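Long-range contact in lovastatin nonaketide synthase, polyketide synthase component (Aspergillus terreus, PDB 7CPX), which builds the dihydromonacolin L nonaketide of lovastatin by repeated condensation of malonyl units, drawing on NADPH and S-adenosyl-L-methionine: residues A[1691-1696]-A[1723-1728]. The protein carries 2 engineered substitutions. Numbering follows the deposited sequence.
Sequences FVMLTE and TVWLTE
Met1693 runs alongside Trp1725 and over one face of its indole where two parallel strands pair, their axes 9° apart in direction. Followed outward, CB of Met1693 meets the pyrrole side of the indole, 3.2 Å from Trp1725 CD1. Met1693 CG comes next, 3.5 Å from the centroid of the Trp1725 five-membered ring and 18° off the ring normal, which identifies a CH-pi contact over the face. CG also touches the CG2 methyl of Thr1723, which covers the same indole face nearer the six-membered ring. With chi2 at -65° and chi3 bent the same way, the chain folds instead of extending, and Met1693 SD meets the Trp1725 five-membered ring obliquely, 5.0 Å from its centroid, a Met-aromatic contact looser than that of CG. The Met1693 methyl CE stays on the same side, about as distant as SD, 4.3 Å from Trp1725 NE1.

The backbone evidence for parallel pairing is a ladder of three hydrogen bonds: Val1724 N to Phe1691 O, Met1693 N to Val1724 O (2.6 Å) and Leu1726 N to Met1693 O. On the side of the sheet that carries Val1692 and Val1724, Leu1694 CD1 reaches Leu1726 CD1 at 3.7 Å. Residues 1694-1696 turn out of the strand, and Glu1696 comes back over strand 1720-1728, its CB 3.2 Å from Leu1726 O and beside the Thr1727 CG2 methyl. Glu1696 OE2 accepts a 2.7 Å hydrogen bond from Thr1695 OG1, which approaches from above the carboxylate plane, while OE1 is hydrogen-bonded to Thr1740 OG1.

The pair belongs to a beta-alpha-beta unit in which helix 1705-1719 joins strands 1689-1693 and 1720-1728. Strands 1644-1647 and 1755-1761 flank it; helix 1652-1664 packs on Val1692, Leu1694 and Leu1726, and helix 1735-1750 on Trp1725, Glu1696 and Thr1727.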
loop_
_atom_site.group_PDB
_atom_site.type_symbol
_atom_site.label_atom_id
_atom_site.label_comp_id
_atom_site.label_asym_id
_atom_site.label_seq_id
_atom_site.Cartn_x
_atom_site.Cartn_y
_atom_site.Cartn_z
ATOM N N PHE A 1691 -16.021 16.542 83.040
ATOM C CA PHE A 1691 -15.403 15.459 83.787
ATOM C C PHE A 1691 -13.886 15.492 83.651
ATOM O O PHE A 1691 -13.337 15.773 82.583
ATOM C CB PHE A 1691 -15.930 14.106 83.312
ATOM C CG PHE A 1691 -17.232 13.700 83.935
ATOM C CD1 PHE A 1691 -17.255 12.992 85.122
ATOM C CD2 PHE A 1691 -18.432 14.004 83.319
ATOM C CE1 PHE A 1691 -18.452 12.607 85.693
ATOM C CE2 PHE A 1691 -19.632 13.620 83.883
ATOM C CZ PHE A 1691 -19.643 12.923 85.072
ATOM N N VAL A 1692 -13.212 15.205 84.760
ATOM C CA VAL A 1692 -11.765 15.045 84.805
ATOM C C VAL A 1692 -11.506 13.654 85.359
ATOM O O VAL A 1692 -11.734 13.403 86.549
ATOM C CB VAL A 1692 -11.084 16.117 85.666
ATOM C CG1 VAL A 1692 -9.577 15.918 85.662
ATOM C CG2 VAL A 1692 -11.447 17.504 85.163
ATOM N N MET A 1693 -11.034 12.752 84.509
ATOM C CA MET A 1693 -10.976 11.330 84.823
ATOM C C MET A 1693 -9.531 10.934 85.091
ATOM O O MET A 1693 -8.703 10.916 84.174
ATOM C CB MET A 1693 -11.564 10.510 83.680
ATOM C CG MET A 1693 -12.902 11.027 83.172
ATOM S SD MET A 1693 -14.219 10.911 84.393
ATOM C CE MET A 1693 -14.377 9.134 84.535
ATOM N N LEU A 1694 -9.235 10.617 86.348
ATOM C CA LEU A 1694 -7.956 10.043 86.740
ATOM C C LEU A 1694 -8.015 8.524 86.823
ATOM O O LEU A 1694 -7.066 7.902 87.313
ATOM C CB LEU A 1694 -7.510 10.619 88.086
ATOM C CG LEU A 1694 -6.930 12.037 88.072
ATOM C CD1 LEU A 1694 -7.897 13.028 87.443
ATOM C CD2 LEU A 1694 -6.566 12.469 89.484
ATOM N N THR A 1695 -9.107 7.918 86.354
ATOM C CA THR A 1695 -9.271 6.475 86.482
ATOM C C THR A 1695 -8.158 5.726 85.765
ATOM O O THR A 1695 -7.646 4.723 86.276
ATOM C CB THR A 1695 -10.634 6.053 85.931
ATOM O OG1 THR A 1695 -10.737 6.437 84.554
ATOM C CG2 THR A 1695 -11.751 6.711 86.721
ATOM N N GLU A 1696 -7.771 6.192 84.576
ATOM C CA GLU A 1696 -6.721 5.510 83.831
ATOM C C GLU A 1696 -5.397 5.528 84.580
ATOM O O GLU A 1696 -4.610 4.585 84.445
ATOM C CB GLU A 1696 -6.555 6.146 82.451
ATOM C CG GLU A 1696 -7.867 6.443 81.750
ATOM C CD GLU A 1696 -8.861 5.308 81.877
ATOM O OE1 GLU A 1696 -8.440 4.134 81.822
ATOM O OE2 GLU A 1696 -10.066 5.594 82.042
ATOM N N THR A 1723 -15.204 16.437 78.897
ATOM C CA THR A 1723 -14.478 15.499 79.740
ATOM C C THR A 1723 -13.012 15.451 79.339
ATOM O O THR A 1723 -12.665 15.573 78.159
ATOM C CB THR A 1723 -15.072 14.091 79.668
ATOM O OG1 THR A 1723 -16.468 14.134 79.985
ATOM C CG2 THR A 1723 -14.348 13.176 80.649
ATOM N N VAL A 1724 -12.164 15.251 80.346
ATOM C CA VAL A 1724 -10.729 15.074 80.170
ATOM C C VAL A 1724 -10.311 13.824 80.929
ATOM O O VAL A 1724 -10.588 13.697 82.127
ATOM C CB VAL A 1724 -9.936 16.294 80.673
ATOM C CG1 VAL A 1724 -8.462 16.145 80.331
ATOM C CG2 VAL A 1724 -10.505 17.575 80.090
ATOM N N TRP A 1725 -9.645 12.908 80.235
ATOM C CA TRP A 1725 -9.069 11.718 80.841
ATOM C C TRP A 1725 -7.567 11.904 80.984
ATOM O O TRP A 1725 -6.926 12.525 80.133
ATOM C CB TRP A 1725 -9.364 10.476 79.997
ATOM C CG TRP A 1725 -10.787 10.023 80.066
ATOM C CD1 TRP A 1725 -11.287 9.009 80.828
ATOM C CD2 TRP A 1725 -11.897 10.565 79.343
ATOM N NE1 TRP A 1725 -12.639 8.886 80.625
ATOM C CE2 TRP A 1725 -13.039 9.829 79.717
ATOM C CE3 TRP A 1725 -12.035 11.598 78.411
ATOM C CZ2 TRP A 1725 -14.303 10.098 79.198
ATOM C CZ3 TRP A 1725 -13.289 11.858 77.890
ATOM C CH2 TRP A 1725 -14.408 11.114 78.288
ATOM N N LEU A 1726 -7.014 11.386 82.076
ATOM C CA LEU A 1726 -5.580 11.425 82.332
ATOM C C LEU A 1726 -5.049 10.001 82.341
ATOM O O LEU A 1726 -5.556 9.153 83.083
ATOM C CB LEU A 1726 -5.274 12.112 83.661
ATOM C CG LEU A 1726 -5.780 13.543 83.835
ATOM C CD1 LEU A 1726 -5.219 14.124 85.118
ATOM C CD2 LEU A 1726 -5.401 14.399 82.640
ATOM N N THR A 1727 -4.025 9.746 81.533
ATOM C CA THR A 1727 -3.411 8.433 81.429
ATOM C C THR A 1727 -1.927 8.545 81.742
ATOM O O THR A 1727 -1.293 9.562 81.450
ATOM C CB THR A 1727 -3.605 7.840 80.032
ATOM O OG1 THR A 1727 -2.789 8.546 79.088
ATOM C CG2 THR A 1727 -5.059 7.940 79.605
ATOM N N GLU A 1728 -1.377 7.493 82.343
ATOM C CA GLU A 1728 0.033 7.455 82.730
ATOM C C GLU A 1728 0.788 6.650 81.678
ATOM O O GLU A 1728 0.903 5.427 81.765
ATOM C CB GLU A 1728 0.199 6.859 84.122
ATOM C CG GLU A 1728 1.647 6.705 84.560
ATOM C CD GLU A 1728 1.775 6.280 86.010
ATOM O OE1 GLU A 1728 0.735 6.006 86.644
ATOM O OE2 GLU A 1728 2.915 6.221 86.516
#